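Local atomic coordinates of PA0833-PD protein (Pseudomonas aeruginosa PAO1, PDB entry 6JFW), a protein that probably binds peptidoglycan in the periplasm through this OmpA C-like domain, linking the outer membrane to the cell wall. Residues D3-E8 / N63-E68; A119-A124 / A128-V133. All blocks are in the same frame, centred on the assembly; numbering follows the deposited sequence.

Interaction 1. Residues D3-E8 / N63-E68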
ATOM      1  N   ASP A   3       1.657 -17.669  -7.722  1.00 28.40           N
ATOM      2  CA  ASP A   3       1.190 -17.323  -9.061  1.00 30.42           C
ATOM      3  C   ASP A   3      -0.306 -17.039  -9.075  1.00 23.96           C
ATOM      4  O   ASP A   3      -0.773 -16.139  -9.781  1.00 17.16           O
ATOM      5  CB  ASP A   3       1.507 -18.453 -10.041  1.00 29.84           C
ATOM      6  CG  ASP A   3       2.979 -18.760 -10.123  1.00 50.91           C
ATOM      7  OD1 ASP A   3       3.781 -17.969  -9.587  1.00 61.93           O
ATOM      8  OD2 ASP A   3       3.332 -19.786 -10.738  1.00 59.34           O
ATOM      9  N   LYS A   4      -1.073 -17.808  -8.303  1.00 18.93           N
ATOM     10  CA  LYS A   4      -2.525 -17.735  -8.395  1.00 23.04           C
ATOM     11  C   LYS A   4      -3.055 -16.454  -7.763  1.00 19.74           C
ATOM     12  O   LYS A   4      -3.893 -15.762  -8.353  1.00 14.08           O
ATOM     13  CB  LYS A   4      -3.146 -18.969  -7.744  1.00 26.74           C
ATOM     14  CG  LYS A   4      -4.601 -19.199  -8.091  1.00 30.61           C
ATOM     15  CD  LYS A   4      -4.988 -20.642  -7.812  1.00 38.77           C
ATOM     16  CE  LYS A   4      -6.486 -20.793  -7.632  1.00 41.10           C
ATOM     17  NZ  LYS A   4      -6.956 -20.059  -6.426  1.00 42.26           N
ATOM     18  N   GLN A   5      -2.573 -16.115  -6.565  1.00 13.62           N
ATOM     19  CA  GLN A   5      -2.993 -14.861  -5.950  1.00 18.98           C
ATOM     20  C   GLN A   5      -2.574 -13.668  -6.797  1.00 11.51           C
ATOM     21  O   GLN A   5      -3.333 -12.701  -6.934  1.00 11.23           O
ATOM     22  CB  GLN A   5      -2.429 -14.729  -4.534  1.00 18.68           C
ATOM     23  CG  GLN A   5      -2.933 -13.477  -3.820  1.00 15.89           C
ATOM     24  CD  GLN A   5      -2.466 -13.374  -2.383  1.00 19.35           C
ATOM     25  OE1 GLN A   5      -1.479 -13.995  -1.991  1.00 15.94           O
ATOM     26  NE2 GLN A   5      -3.181 -12.587  -1.587  1.00 14.37           N
ATOM     27  N   GLU A   6      -1.373 -13.719  -7.382  1.00 12.15           N
ATOM     28  CA  GLU A   6      -0.920 -12.612  -8.220  1.00 18.84           C
ATOM     29  C   GLU A   6      -1.875 -12.382  -9.384  1.00 16.55           C
ATOM     30  O   GLU A   6      -2.240 -11.239  -9.686  1.00 13.60           O
ATOM     31  CB  GLU A   6       0.495 -12.865  -8.744  1.00 22.46           C
ATOM     32  CG  GLU A   6       1.059 -11.645  -9.468  1.00 19.28           C
ATOM     33  CD  GLU A   6       2.227 -11.960 -10.384  1.00 31.78           C
ATOM     34  OE1 GLU A   6       2.809 -13.058 -10.265  1.00 31.76           O
ATOM     35  OE2 GLU A   6       2.559 -11.101 -11.229  1.00 38.29           O
ATOM     36  N   ALA A   7      -2.293 -13.460 -10.051  1.00 13.96           N
ATOM     37  CA  ALA A   7      -3.217 -13.318 -11.171  1.00 17.43           C
ATOM     38  C   ALA A   7      -4.579 -12.822 -10.704  1.00 16.97           C
ATOM     39  O   ALA A   7      -5.223 -12.019 -11.389  1.00 20.55           O
ATOM     40  CB  ALA A   7      -3.355 -14.647 -11.912  1.00 16.97           C
ATOM     41  N   GLU A   8      -5.034 -13.289  -9.541  1.00 15.34           N
ATOM     42  CA  GLU A   8      -6.292 -12.794  -8.995  1.00 15.90           C
ATOM     43  C   GLU A   8      -6.192 -11.319  -8.630  1.00 15.35           C
ATOM     44  O   GLU A   8      -7.139 -10.553  -8.840  1.00 14.88           O
ATOM     45  CB  GLU A   8      -6.693 -13.624  -7.781  1.00 22.21           C
ATOM     46  CG  GLU A   8      -7.545 -14.829  -8.106  1.00 34.26           C
ATOM     47  CD  GLU A   8      -7.592 -15.820  -6.967  1.00 54.85           C
ATOM     48  OE1 GLU A   8      -7.315 -17.013  -7.208  1.00 50.61           O
ATOM     49  OE2 GLU A   8      -7.891 -15.410  -5.827  1.00 58.45           O
ATOM     50  N   ASN A  63      -3.916 -17.332   2.861  1.00 23.41           N
ATOM     51  CA  ASN A  63      -3.517 -17.184   4.252  1.00 34.35           C
ATOM     52  C   ASN A  63      -2.029 -17.397   4.492  1.00 31.38           C
ATOM     53  O   ASN A  63      -1.558 -17.127   5.602  1.00 34.71           O
ATOM     54  CB  ASN A  63      -4.328 -18.155   5.123  1.00 33.76           C
ATOM     55  CG  ASN A  63      -4.187 -19.602   4.679  1.00 45.74           C
ATOM     56  OD1 ASN A  63      -5.085 -20.165   4.052  1.00 58.89           O
ATOM     57  ND2 ASN A  63      -3.063 -20.214   5.018  1.00 48.39           N
ATOM     58  N   GLN A  64      -1.271 -17.837   3.493  1.00 30.01           N
ATOM     59  CA  GLN A  64       0.117 -18.257   3.710  1.00 29.74           C
ATOM     60  C   GLN A  64       1.120 -17.175   3.326  1.00 30.28           C
ATOM     61  O   GLN A  64       2.124 -17.452   2.670  1.00 30.50           O
ATOM     62  CB  GLN A  64       0.403 -19.542   2.945  1.00 40.20           C
ATOM     63  CG  GLN A  64      -0.501 -20.692   3.317  1.00 51.03           C
ATOM     64  CD  GLN A  64       0.265 -21.965   3.612  1.00 59.69           C
ATOM     65  OE1 GLN A  64       1.324 -22.204   3.047  1.00 66.46           O
ATOM     66  NE2 GLN A  64      -0.267 -22.781   4.508  1.00 59.58           N
ATOM     67  N   ASN A  65       0.875 -15.931   3.731  1.00 20.76           N
ATOM     68  CA  ASN A  65       1.898 -14.903   3.610  1.00 19.35           C
ATOM     69  C   ASN A  65       1.700 -13.870   4.708  1.00 19.09           C
ATOM     70  O   ASN A  65       0.625 -13.766   5.304  1.00 21.05           O
ATOM     71  CB  ASN A  65       1.895 -14.240   2.221  1.00 17.72           C
ATOM     72  CG  ASN A  65       0.519 -13.777   1.780  1.00 23.17           C
ATOM     73  OD1 ASN A  65      -0.227 -13.170   2.547  1.00 19.57           O
ATOM     74  ND2 ASN A  65       0.185 -14.051   0.524  1.00 21.77           N
ATOM     75  N   THR A  66       2.766 -13.127   4.991  1.00 12.12           N
ATOM     76  CA  THR A  66       2.671 -11.958   5.850  1.00 19.11           C
ATOM     77  C   THR A  66       2.336 -10.739   5.010  1.00 14.43           C
ATOM     78  O   THR A  66       2.659 -10.666   3.821  1.00 17.34           O
ATOM     79  CB  THR A  66       3.971 -11.694   6.614  1.00 25.96           C
ATOM     80  OG1 THR A  66       5.031 -11.429   5.686  1.00 22.77           O
ATOM     81  CG2 THR A  66       4.333 -12.870   7.488  1.00 18.91           C
ATOM     82  N   ILE A  67       1.694  -9.769   5.648  1.00 13.62           N
ATOM     83  CA  ILE A  67       1.261  -8.545   4.994  1.00 12.57           C
ATOM     84  C   ILE A  67       1.990  -7.387   5.658  1.00 18.23           C
ATOM     85  O   ILE A  67       1.820  -7.145   6.859  1.00 18.70           O
ATOM     86  CB  ILE A  67      -0.263  -8.379   5.071  1.00 15.39           C
ATOM     87  CG1 ILE A  67      -0.934  -9.612   4.460  1.00 19.71           C
ATOM     88  CG2 ILE A  67      -0.700  -7.112   4.356  1.00 15.65           C
ATOM     89  CD1 ILE A  67      -2.356  -9.840   4.906  1.00 22.44           C
ATOM     90  N   GLU A  68       2.818  -6.693   4.881  1.00 15.96           N
ATOM     91  CA  GLU A  68       3.609  -5.567   5.360  1.00 13.32           C
ATOM     92  C   GLU A  68       3.136  -4.314   4.642  1.00 17.33           C
ATOM     93  O   GLU A  68       3.250  -4.219   3.415  1.00 20.76           O
ATOM     94  CB  GLU A  68       5.099  -5.800   5.109  1.00 19.44           C
ATOM     95  CG  GLU A  68       6.004  -4.983   6.004  1.00 37.84           C
ATOM     96  CD  GLU A  68       7.273  -4.523   5.313  1.00 43.54           C
ATOM     97  OE1 GLU A  68       7.431  -4.792   4.105  1.00 33.75           O
ATOM     98  OE2 GLU A  68       8.117  -3.892   5.985  1.00 43.39           O
TER
HETATM   99  O   HOH W   1      -2.542 -12.782   1.300  1.00 17.51           O

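Interaction 2. Residues A119-A124 / A128-V133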
ATOM      1  N   ALA A 119      10.809   7.453  -7.840  1.00 19.66           N
ATOM      2  CA  ALA A 119      10.977   8.418  -8.915  1.00 19.04           C
ATOM      3  C   ALA A 119      11.734   9.615  -8.359  1.00 18.39           C
ATOM      4  O   ALA A 119      12.004   9.702  -7.159  1.00 17.97           O
ATOM      5  CB  ALA A 119       9.628   8.835  -9.510  1.00 23.48           C
ATOM      6  N   SER A 120      12.074  10.547  -9.243  1.00 19.93           N
ATOM      7  CA  SER A 120      12.890  11.686  -8.843  1.00 20.65           C
ATOM      8  C   SER A 120      12.067  12.685  -8.044  1.00 19.84           C
ATOM      9  O   SER A 120      10.961  13.061  -8.445  1.00 24.76           O
ATOM     10  CB  SER A 120      13.496  12.376 -10.061  1.00 24.11           C
ATOM     11  OG  SER A 120      14.333  13.446  -9.657  1.00 30.73           O
ATOM     12  N   ASN A 121      12.619  13.123  -6.917  1.00 19.78           N
ATOM     13  CA  ASN A 121      12.017  14.182  -6.121  1.00 24.46           C
ATOM     14  C   ASN A 121      12.246  15.568  -6.711  1.00 23.40           C
ATOM     15  O   ASN A 121      11.809  16.558  -6.115  1.00 20.95           O
ATOM     16  CB  ASN A 121      12.558  14.120  -4.690  1.00 22.73           C
ATOM     17  CG  ASN A 121      11.916  13.012  -3.878  1.00 17.25           C
ATOM     18  OD1 ASN A 121      10.697  12.972  -3.722  1.00 19.44           O
ATOM     19  ND2 ASN A 121      12.733  12.096  -3.370  1.00 22.15           N
ATOM     20  N   SER A 122      12.907  15.660  -7.868  1.00 27.19           N
ATOM     21  CA  SER A 122      13.169  16.939  -8.514  1.00 28.39           C
ATOM     22  C   SER A 122      12.027  17.413  -9.403  1.00 29.42           C
ATOM     23  O   SER A 122      12.004  18.591  -9.779  1.00 27.34           O
ATOM     24  CB  SER A 122      14.450  16.858  -9.352  1.00 30.60           C
ATOM     25  OG  SER A 122      15.586  16.636  -8.535  1.00 34.69           O
ATOM     26  N   THR A 123      11.092  16.534  -9.756  1.00 20.05           N
ATOM     27  CA  THR A 123       9.954  16.892 -10.590  1.00 23.12           C
ATOM     28  C   THR A 123       8.662  16.698  -9.811  1.00 21.78           C
ATOM     29  O   THR A 123       8.591  15.887  -8.883  1.00 20.16           O
ATOM     30  CB  THR A 123       9.909  16.057 -11.877  1.00 24.47           C
ATOM     31  OG1 THR A 123       9.696  14.679 -11.548  1.00 29.18           O
ATOM     32  CG2 THR A 123      11.212  16.196 -12.651  1.00 28.70           C
ATOM     33  N   ALA A 124       7.632  17.450 -10.209  1.00 24.27           N
ATOM     34  CA  ALA A 124       6.363  17.406  -9.488  1.00 27.80           C
ATOM     35  C   ALA A 124       5.703  16.037  -9.595  1.00 25.16           C
ATOM     36  O   ALA A 124       5.213  15.500  -8.595  1.00 23.99           O
ATOM     37  CB  ALA A 124       5.425  18.498 -10.004  1.00 33.16           C
ATOM     38  N   ALA A 128       5.032  13.185  -6.723  1.00 19.23           N
ATOM     39  CA  ALA A 128       3.703  12.611  -6.540  1.00 24.79           C
ATOM     40  C   ALA A 128       3.749  11.088  -6.566  1.00 22.07           C
ATOM     41  O   ALA A 128       3.012  10.425  -5.826  1.00 20.39           O
ATOM     42  CB  ALA A 128       2.749  13.140  -7.611  1.00 23.46           C
ATOM     43  N   GLN A 129       4.607  10.514  -7.413  1.00 14.43           N
ATOM     44  CA  GLN A 129       4.738   9.062  -7.458  1.00 22.01           C
ATOM     45  C   GLN A 129       5.317   8.509  -6.166  1.00 18.81           C
ATOM     46  O   GLN A 129       4.992   7.381  -5.777  1.00 16.37           O
ATOM     47  CB  GLN A 129       5.619   8.646  -8.632  1.00 25.11           C
ATOM     48  CG  GLN A 129       4.980   8.809  -9.990  1.00 25.26           C
ATOM     49  CD  GLN A 129       5.965   8.555 -11.107  1.00 34.27           C
ATOM     50  OE1 GLN A 129       6.417   9.483 -11.776  1.00 41.44           O
ATOM     51  NE2 GLN A 129       6.317   7.293 -11.308  1.00 32.82           N
ATOM     52  N   ASN A 130       6.180   9.275  -5.497  1.00 13.00           N
ATOM     53  CA  ASN A 130       6.810   8.779  -4.280  1.00 15.80           C
ATOM     54  C   ASN A 130       5.837   8.761  -3.109  1.00 13.78           C
ATOM     55  O   ASN A 130       5.998   7.955  -2.187  1.00 14.32           O
ATOM     56  CB  ASN A 130       8.043   9.620  -3.958  1.00 14.75           C
ATOM     57  CG  ASN A 130       9.159   9.414  -4.964  1.00 17.87           C
ATOM     58  OD1 ASN A 130       9.280   8.342  -5.557  1.00 19.69           O
ATOM     59  ND2 ASN A 130       9.976  10.441  -5.167  1.00 13.02           N
ATOM     60  N   ARG A 131       4.828   9.629  -3.127  1.00 12.57           N
ATOM     61  CA  ARG A 131       3.765   9.588  -2.126  1.00 13.58           C
ATOM     62  C   ARG A 131       2.868   8.397  -2.428  1.00 13.69           C
ATOM     63  O   ARG A 131       2.042   8.438  -3.341  1.00 15.07           O
ATOM     64  CB  ARG A 131       2.971  10.887  -2.128  1.00 13.24           C
ATOM     65  CG  ARG A 131       3.745  12.083  -1.624  1.00 20.58           C
ATOM     66  CD  ARG A 131       2.824  13.270  -1.435  1.00 23.74           C
ATOM     67  NE  ARG A 131       2.238  13.700  -2.700  1.00 18.49           N
ATOM     68  CZ  ARG A 131       2.760  14.638  -3.481  1.00 31.21           C
ATOM     69  NH1 ARG A 131       2.162  14.969  -4.616  1.00 29.40           N
ATOM     70  NH2 ARG A 131       3.882  15.248  -3.124  1.00 28.89           N
ATOM     71  N   ARG A 132       3.027   7.329  -1.653  1.00 14.11           N
ATOM     72  CA  ARG A 132       2.358   6.075  -1.950  1.00 14.12           C
ATOM     73  C   ARG A 132       2.350   5.216  -0.698  1.00 12.58           C
ATOM     74  O   ARG A 132       3.099   5.461   0.252  1.00  9.27           O
ATOM     75  CB  ARG A 132       3.058   5.331  -3.090  1.00 13.32           C
ATOM     76  CG  ARG A 132       4.349   4.655  -2.640  1.00 14.14           C
ATOM     77  CD  ARG A 132       5.460   4.774  -3.669  1.00 17.02           C
ATOM     78  NE  ARG A 132       6.614   3.958  -3.301  1.00 17.34           N
ATOM     79  CZ  ARG A 132       7.756   4.438  -2.818  1.00 18.43           C
ATOM     80  NH1 ARG A 132       7.914   5.743  -2.646  1.00 13.99           N
ATOM     81  NH2 ARG A 132       8.746   3.610  -2.510  1.00 16.65           N
ATOM     82  N   VAL A 133       1.493   4.200  -0.713  1.00 10.59           N
ATOM     83  CA  VAL A 133       1.517   3.125   0.270  1.00 11.51           C
ATOM     84  C   VAL A 133       1.782   1.829  -0.479  1.00 14.44           C
ATOM     85  O   VAL A 133       1.185   1.583  -1.533  1.00 15.44           O
ATOM     86  CB  VAL A 133       0.205   3.045   1.071  1.00 13.42           C
ATOM     87  CG1 VAL A 133       0.119   1.723   1.820  1.00 14.86           C
ATOM     88  CG2 VAL A 133       0.113   4.206   2.047  1.00 12.87           C
TER
HETATM   89  O   HOH W   2       4.003  16.706  -6.651  1.00 27.62           O

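Interaction 1. Residues D3-E8 / N63-E68
Q5 of helix 3-12 and N65, the first residue of strand 65-72, meet amide to amide, joined directly and through one water. From the helix, CB of Q5 sets off toward the strand; with CG anti to the backbone N (chi1 -176°) and the chain extended beyond it, the amide is carried out to N65, whose side chain comes from the opposite direction. CD lies 4.0 Å from N65 ND2. Q5 OE1 accepts a weak, bent hydrogen bond from N65 ND2 at 3.0 Å, with an N-H...O angle of 127°. On the other branch, Q5 NE2 donates to water 1 at 3.0 Å, and this water donates in turn to N65 OD1 at 2.7 Å. The two amide planes are 13° apart, and the direct bond and the water bridge close a nearly flat ring between them. Q5 NE2 also has a hydrogen bond to S58 OG of helix 49-61, a second partner for the buried amide. Within the OmpA C-like domain this is packing of helix 3-12 against helix 49-61 and the sheet: Q5 touches F59 and, on strand 132-139, L137, while N65 opens the strand between 132-139 and 107-111.

Interaction 2. Residues A119-A124 / A128-V133
N130, at the end of helix 124-130, turns its side-chain amide back to A119 and N121 in the loop that leads into the same helix, within the OmpA C-like fold. Its two branches grip the backbone of A119 from both ends of the residue. OD1 accepts from A119 N at 2.9 Å, in the carbonyl plane and on a lone pair though bent (137°), while ND2 donates to A119 O at 2.9 Å along a nearly straight bond (164°). That oxygen lies in the amide plane of N130, although ND2 stands above the carbonyl plane of A119. ND2 also gives a weak bond to N121 OD1 at 3.0 Å, the two amide planes being inclined by 61°; N121 OD1 takes a further weak bond from S75 N. The buried amide of N130 therefore has partners at both polar atoms, and I118 N adds a weak bond to OD1. Beside it, A119 CB packs against the side chain of Q129.

Farther out, a type I turn from S120 to T123 shapes the loop, braced by an ST turn in which S120 OG accepts from S122 N. T123 then caps the helix N-terminus with a weak bond to G126 N. R131 is salt-bridged to D74, and one guanidinium face rests on A128 CA near the rim of the group. In the first helical turn, A124 O accepts from A128 N at 3.0 Å and also from water 2, which accepts from R131 NH1 at 3.2 Å.

Interactions 1 and 2 lie on opposite sides of the chain's centre, with their own centres about 27 Å apart and no touch between them. They follow in series: 3-8 / 63-68 is complete before 119-124 / 128-133 begins. A single mixed sheet connects them, since strand 65-72, which starts in interaction 1, runs antiparallel beside strand 132-139, which starts in interaction 2. One contact thus ties helix 3-12, the first of this construct, to one end of the sheet, and the other secures the loop and short helix 124-130 that lead into its neighbouring strand at the other. Both belong to the periplasmic, probably peptidoglycan-binding, domain of this outer-membrane protein.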